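Local coordinates for repeat Five Residue (Rfr) protein or pentapeptide repeat protein (Cyanothece, PDB 2O6W), which is of unknown function but belongs to the pentapeptide repeat proteins, whose repeats coil into a right-handed beta helix, at residues Leu20-Tyr34 with Asn62-Ile76. Numbering follows the deposited sequence.
Sequences LEGVNLPRENFGLKY and NLSNANLYQSDLSSI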
loop_
_atom_site.group_PDB
_atom_site.type_symbol
_atom_site.label_atom_id
_atom_site.label_comp_id
_atom_site.label_asym_id
_atom_site.label_seq_id
_atom_site.Cartn_x
_atom_site.Cartn_y
_atom_site.Cartn_z
ATOM N N LEU A 20 -4.248 -8.578 -9.343
ATOM C CA LEU A 20 -2.821 -8.346 -9.487
ATOM C C LEU A 20 -2.015 -9.269 -8.591
ATOM O O LEU A 20 -0.947 -8.896 -8.106
ATOM C CB LEU A 20 -2.511 -6.890 -9.131
ATOM C CG LEU A 20 -3.317 -5.846 -9.906
ATOM C CD1 LEU A 20 -3.205 -4.486 -9.232
ATOM C CD2 LEU A 20 -2.817 -5.790 -11.340
ATOM N N GLU A 21 -2.520 -10.475 -8.375
ATOM C CA GLU A 21 -1.844 -11.446 -7.521
ATOM C C GLU A 21 -0.436 -11.782 -8.016
ATOM O O GLU A 21 -0.239 -12.083 -9.187
ATOM C CB GLU A 21 -2.647 -12.749 -7.443
ATOM C CG GLU A 21 -4.154 -12.611 -7.210
ATOM C CD GLU A 21 -4.932 -12.144 -8.453
ATOM O OE1 GLU A 21 -4.430 -12.291 -9.598
ATOM O OE2 GLU A 21 -6.067 -11.645 -8.277
ATOM N N GLY A 22 0.535 -11.735 -7.115
ATOM C CA GLY A 22 1.895 -12.073 -7.478
ATOM C C GLY A 22 2.662 -11.154 -8.411
ATOM O O GLY A 22 3.753 -11.527 -8.848
ATOM N N VAL A 23 2.137 -9.971 -8.727
ATOM C CA VAL A 23 2.875 -9.077 -9.616
ATOM C C VAL A 23 4.133 -8.555 -8.939
ATOM O O VAL A 23 4.214 -8.483 -7.709
ATOM C CB VAL A 23 2.050 -7.842 -10.080
ATOM C CG1 VAL A 23 0.873 -8.288 -10.925
ATOM C CG2 VAL A 23 1.606 -7.017 -8.880
ATOM N N ASN A 24 5.115 -8.195 -9.755
ATOM C CA ASN A 24 6.378 -7.673 -9.259
ATOM C C ASN A 24 6.467 -6.183 -9.582
ATOM O O ASN A 24 6.868 -5.795 -10.680
ATOM C CB ASN A 24 7.543 -8.417 -9.914
ATOM C CG ASN A 24 8.866 -8.148 -9.226
ATOM O OD1 ASN A 24 8.982 -8.308 -8.010
ATOM N ND2 ASN A 24 9.874 -7.748 -9.997
ATOM N N LEU A 25 6.078 -5.351 -8.624
ATOM C CA LEU A 25 6.124 -3.908 -8.818
ATOM C C LEU A 25 6.917 -3.206 -7.716
ATOM O O LEU A 25 6.417 -2.297 -7.058
ATOM C CB LEU A 25 4.702 -3.344 -8.894
ATOM C CG LEU A 25 3.903 -3.809 -10.117
ATOM C CD1 LEU A 25 2.504 -3.207 -10.090
ATOM C CD2 LEU A 25 4.628 -3.397 -11.398
ATOM N N PRO A 26 8.169 -3.639 -7.486
ATOM C CA PRO A 26 8.957 -2.983 -6.441
ATOM C C PRO A 26 9.478 -1.624 -6.891
ATOM O O PRO A 26 9.619 -1.355 -8.091
ATOM C CB PRO A 26 10.090 -3.978 -6.190
ATOM C CG PRO A 26 10.321 -4.562 -7.555
ATOM C CD PRO A 26 8.899 -4.798 -8.042
ATOM N N ARG A 27 9.749 -0.767 -5.912
ATOM C CA ARG A 27 10.277 0.561 -6.170
ATOM C C ARG A 27 9.470 1.396 -7.152
ATOM O O ARG A 27 10.039 2.102 -7.974
ATOM C CB ARG A 27 11.721 0.437 -6.654
ATOM C CG ARG A 27 12.654 -0.030 -5.562
ATOM C CD ARG A 27 14.014 -0.420 -6.088
ATOM N NE ARG A 27 14.933 -0.648 -4.982
ATOM C CZ ARG A 27 16.181 -1.075 -5.120
ATOM N NH1 ARG A 27 16.664 -1.328 -6.333
ATOM N NH2 ARG A 27 16.944 -1.231 -4.041
ATOM N N GLU A 28 8.147 1.314 -7.082
ATOM C CA GLU A 28 7.312 2.115 -7.971
ATOM C C GLU A 28 6.738 3.297 -7.187
ATOM O O GLU A 28 6.799 3.342 -5.954
ATOM C CB GLU A 28 6.178 1.273 -8.562
ATOM C CG GLU A 28 6.632 0.156 -9.504
ATOM C CD GLU A 28 7.199 0.661 -10.833
ATOM O OE1 GLU A 28 7.691 -0.175 -11.626
ATOM O OE2 GLU A 28 7.148 1.885 -11.092
ATOM N N ASN A 29 6.192 4.271 -7.900
ATOM C CA ASN A 29 5.622 5.427 -7.239
ATOM C C ASN A 29 4.128 5.549 -7.524
ATOM O O ASN A 29 3.722 6.035 -8.574
ATOM C CB ASN A 29 6.358 6.693 -7.673
ATOM C CG ASN A 29 5.734 7.956 -7.106
ATOM O OD1 ASN A 29 5.014 7.915 -6.104
ATOM N ND2 ASN A 29 6.016 9.094 -7.741
ATOM N N PHE A 30 3.320 5.089 -6.575
ATOM C CA PHE A 30 1.870 5.154 -6.685
ATOM C C PHE A 30 1.347 6.082 -5.596
ATOM O O PHE A 30 0.223 5.919 -5.136
ATOM C CB PHE A 30 1.246 3.772 -6.470
ATOM C CG PHE A 30 1.649 2.747 -7.483
ATOM C CD1 PHE A 30 2.243 1.555 -7.079
ATOM C CD2 PHE A 30 1.423 2.957 -8.838
ATOM C CE1 PHE A 30 2.605 0.583 -8.010
ATOM C CE2 PHE A 30 1.780 1.992 -9.780
ATOM C CZ PHE A 30 2.375 0.802 -9.364
ATOM N N GLY A 31 2.163 7.042 -5.172
ATOM C CA GLY A 31 1.736 7.945 -4.117
ATOM C C GLY A 31 1.478 9.380 -4.539
ATOM O O GLY A 31 1.589 9.722 -5.717
ATOM N N LEU A 32 1.132 10.217 -3.564
ATOM C CA LEU A 32 0.852 11.633 -3.798
ATOM C C LEU A 32 1.921 12.560 -3.233
ATOM O O LEU A 32 1.676 13.747 -3.066
ATOM C CB LEU A 32 -0.493 12.018 -3.179
ATOM C CG LEU A 32 -1.750 11.682 -3.967
ATOM C CD1 LEU A 32 -2.976 12.074 -3.154
ATOM C CD2 LEU A 32 -1.733 12.423 -5.303
ATOM N N LYS A 33 3.100 12.033 -2.935
ATOM C CA LYS A 33 4.145 12.873 -2.379
ATOM C C LYS A 33 5.080 13.469 -3.415
ATOM O O LYS A 33 5.412 14.647 -3.348
ATOM C CB LYS A 33 4.968 12.100 -1.352
ATOM C CG LYS A 33 4.263 11.888 -0.030
ATOM C CD LYS A 33 5.198 11.265 0.985
ATOM C CE LYS A 33 4.563 11.222 2.367
ATOM N NZ LYS A 33 5.517 10.707 3.387
ATOM N N TYR A 34 5.504 12.664 -4.376
ATOM C CA TYR A 34 6.422 13.160 -5.379
ATOM C C TYR A 34 6.010 12.780 -6.782
ATOM O O TYR A 34 5.030 12.066 -6.992
ATOM C CB TYR A 34 7.828 12.612 -5.127
ATOM C CG TYR A 34 8.309 12.708 -3.703
ATOM C CD1 TYR A 34 8.154 11.635 -2.814
ATOM C CD2 TYR A 34 8.959 13.857 -3.248
ATOM C CE1 TYR A 34 8.646 11.708 -1.509
ATOM C CE2 TYR A 34 9.449 13.941 -1.949
ATOM C CZ TYR A 34 9.294 12.867 -1.085
ATOM O OH TYR A 34 9.800 12.962 0.196
ATOM N N ASN A 62 -6.815 -7.230 -5.598
ATOM C CA ASN A 62 -6.158 -8.384 -5.007
ATOM C C ASN A 62 -4.678 -8.284 -5.368
ATOM O O ASN A 62 -4.309 -8.390 -6.534
ATOM C CB ASN A 62 -6.729 -9.693 -5.552
ATOM C CG ASN A 62 -6.304 -10.903 -4.722
ATOM O OD1 ASN A 62 -5.166 -10.986 -4.248
ATOM N ND2 ASN A 62 -7.211 -11.852 -4.559
ATOM N N LEU A 63 -3.845 -8.073 -4.354
ATOM C CA LEU A 63 -2.415 -7.942 -4.536
ATOM C C LEU A 63 -1.663 -9.030 -3.776
ATOM O O LEU A 63 -0.459 -8.923 -3.539
ATOM C CB LEU A 63 -1.964 -6.559 -4.061
ATOM C CG LEU A 63 -2.245 -5.393 -5.015
ATOM C CD1 LEU A 63 -2.352 -4.079 -4.247
ATOM C CD2 LEU A 63 -1.136 -5.322 -6.045
ATOM N N SER A 64 -2.385 -10.081 -3.398
ATOM C CA SER A 64 -1.814 -11.206 -2.654
ATOM C C SER A 64 -0.479 -11.717 -3.207
ATOM O O SER A 64 -0.355 -11.986 -4.395
ATOM C CB SER A 64 -2.816 -12.364 -2.626
ATOM O OG SER A 64 -3.981 -12.006 -1.897
ATOM N N ASN A 65 0.519 -11.835 -2.339
ATOM C CA ASN A 65 1.819 -12.345 -2.750
ATOM C C ASN A 65 2.521 -11.457 -3.765
ATOM O O ASN A 65 3.493 -11.875 -4.400
ATOM C CB ASN A 65 1.652 -13.752 -3.338
ATOM C CG ASN A 65 1.108 -14.739 -2.326
ATOM O OD1 ASN A 65 1.825 -15.176 -1.423
ATOM N ND2 ASN A 65 -0.164 -15.081 -2.456
ATOM N N ALA A 66 2.030 -10.235 -3.938
ATOM C CA ALA A 66 2.665 -9.317 -4.879
ATOM C C ALA A 66 3.865 -8.685 -4.188
ATOM O O ALA A 66 3.939 -8.673 -2.966
ATOM C CB ALA A 66 1.692 -8.242 -5.312
ATOM N N ASN A 67 4.807 -8.181 -4.973
ATOM C CA ASN A 67 5.985 -7.537 -4.410
ATOM C C ASN A 67 5.961 -6.024 -4.626
ATOM O O ASN A 67 6.067 -5.543 -5.762
ATOM C CB ASN A 67 7.265 -8.111 -5.023
ATOM C CG ASN A 67 8.508 -7.426 -4.491
ATOM O OD1 ASN A 67 8.526 -6.976 -3.340
ATOM N ND2 ASN A 67 9.554 -7.355 -5.306
ATOM N N LEU A 68 5.825 -5.277 -3.535
ATOM C CA LEU A 68 5.790 -3.816 -3.610
ATOM C C LEU A 68 6.937 -3.192 -2.820
ATOM O O LEU A 68 6.892 -2.019 -2.452
ATOM C CB LEU A 68 4.448 -3.304 -3.086
ATOM C CG LEU A 68 3.261 -3.796 -3.924
ATOM C CD1 LEU A 68 1.941 -3.508 -3.218
ATOM C CD2 LEU A 68 3.308 -3.122 -5.281
ATOM N N TYR A 69 7.968 -3.996 -2.578
ATOM C CA TYR A 69 9.152 -3.564 -1.839
ATOM C C TYR A 69 9.611 -2.149 -2.208
ATOM O O TYR A 69 9.797 -1.835 -3.381
ATOM C CB TYR A 69 10.296 -4.556 -2.070
ATOM C CG TYR A 69 11.581 -4.168 -1.384
ATOM C CD1 TYR A 69 11.664 -4.115 0.003
ATOM C CD2 TYR A 69 12.716 -3.840 -2.125
ATOM C CE1 TYR A 69 12.845 -3.741 0.637
ATOM C CE2 TYR A 69 13.898 -3.465 -1.502
ATOM C CZ TYR A 69 13.959 -3.417 -0.122
ATOM O OH TYR A 69 15.132 -3.044 0.499
ATOM N N GLN A 70 9.781 -1.312 -1.185
ATOM C CA GLN A 70 10.225 0.075 -1.336
ATOM C C GLN A 70 9.394 0.949 -2.258
ATOM O O GLN A 70 9.894 1.932 -2.786
ATOM C CB GLN A 70 11.681 0.123 -1.801
ATOM C CG GLN A 70 12.672 -0.354 -0.772
ATOM C CD GLN A 70 14.103 -0.028 -1.160
ATOM O OE1 GLN A 70 14.534 -0.303 -2.280
ATOM N NE2 GLN A 70 14.850 0.554 -0.230
ATOM N N SER A 71 8.133 0.593 -2.462
ATOM C CA SER A 71 7.261 1.382 -3.320
ATOM C C SER A 71 6.591 2.515 -2.537
ATOM O O SER A 71 6.355 2.397 -1.332
ATOM C CB SER A 71 6.185 0.488 -3.937
ATOM O OG SER A 71 6.686 -0.217 -5.061
ATOM N N ASP A 72 6.301 3.619 -3.215
ATOM C CA ASP A 72 5.629 4.744 -2.573
ATOM C C ASP A 72 4.130 4.511 -2.784
ATOM O O ASP A 72 3.662 4.408 -3.921
ATOM C CB ASP A 72 6.043 6.074 -3.227
ATOM C CG ASP A 72 5.515 7.302 -2.470
ATOM O OD1 ASP A 72 4.397 7.236 -1.895
ATOM O OD2 ASP A 72 6.212 8.347 -2.468
ATOM N N LEU A 73 3.386 4.426 -1.686
ATOM C CA LEU A 73 1.948 4.204 -1.742
ATOM C C LEU A 73 1.233 5.263 -0.902
ATOM O O LEU A 73 0.124 5.039 -0.408
ATOM C CB LEU A 73 1.616 2.805 -1.198
ATOM C CG LEU A 73 2.405 1.639 -1.817
ATOM C CD1 LEU A 73 2.063 0.324 -1.119
ATOM C CD2 LEU A 73 2.099 1.554 -3.296
ATOM N N SER A 74 1.864 6.419 -0.740
ATOM C CA SER A 74 1.274 7.475 0.071
ATOM C C SER A 74 -0.129 7.885 -0.381
ATOM O O SER A 74 -0.370 8.124 -1.560
ATOM C CB SER A 74 2.209 8.701 0.126
ATOM O OG SER A 74 2.599 9.139 -1.162
ATOM N N SER A 75 -1.052 7.937 0.579
ATOM C CA SER A 75 -2.441 8.323 0.332
ATOM C C SER A 75 -3.190 7.370 -0.595
ATOM O O SER A 75 -4.260 7.704 -1.109
ATOM C CB SER A 75 -2.497 9.739 -0.246
ATOM O OG SER A 75 -1.926 10.671 0.660
ATOM N N ILE A 76 -2.640 6.183 -0.800
ATOM C CA ILE A 76 -3.277 5.210 -1.671
ATOM C C ILE A 76 -4.570 4.678 -1.060
ATOM O O ILE A 76 -4.728 4.652 0.166
ATOM C CB ILE A 76 -2.337 4.024 -1.945
ATOM C CG1 ILE A 76 -2.738 3.332 -3.247
ATOM C CG2 ILE A 76 -2.406 3.040 -0.792
ATOM C CD1 ILE A 76 -1.657 2.444 -3.802
HETATM O O HOH W 1 9.325 4.528 -4.375
HETATM O O HOH W 2 4.706 9.938 -4.176
HETATM O O HOH W 3 -1.906 7.422 -4.497
#
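L20-Y34 and N62-I76 run alongside each other as parts of neighbouring coils of the pentapeptide-repeat beta helix, joined by single backbone bridges at N24 with N67 and N29 with D72. Backbone hydrogen bonds join the coils, among them N67 N to V23 O (2.8 Å) and D72 N to E28 O. Type II turns at L63-A66, L68-S71 and L73-I76 shape the second coil; L20-V23 makes one in the first.

Apolar side chains line up from coil to coil: L20 lies beside L63, L25 CB meets L68 CD2, and the edge of the F30 ring meets L73 CD2 through CD1 at 3.8 Å. Helix 2-10 adds M2 against L20 and L9 against F30.

Polar side chains pair as well. N24 and N67 lie side by side, with amide planes 29° apart. N67 ND2 donates to N24 OD1 at 2.9 Å, and the acceptor lies in the N67 amide plane. With its CG anti to the backbone N (chi1 178°), N67 also turns OD1 to Y69 N, closing an Asx turn. R27 and Q70 run alongside as extended chains. R27 grips Q70 OE1 side-on with NE and NH2, and OE1 lies in the guanidinium plane, while Q70 NE2 goes on to E90 of the next coil.

S71 OG sits between the coils. It accepts from E28 N at 2.9 Å, nearly straight at 170°, and donates weakly to L25 O. D72 lies beside N29, pointing the same way, and one water bridges N29 OD1 and D72 OD2, the latter weakly. K33 packs CG on S74 OG at 3.4 Å and sends NZ to E94 and D92. D72 OD1 accepts from both S74 N and S74 OG, the hydroxyl approaching on the syn side at 2.7 Å.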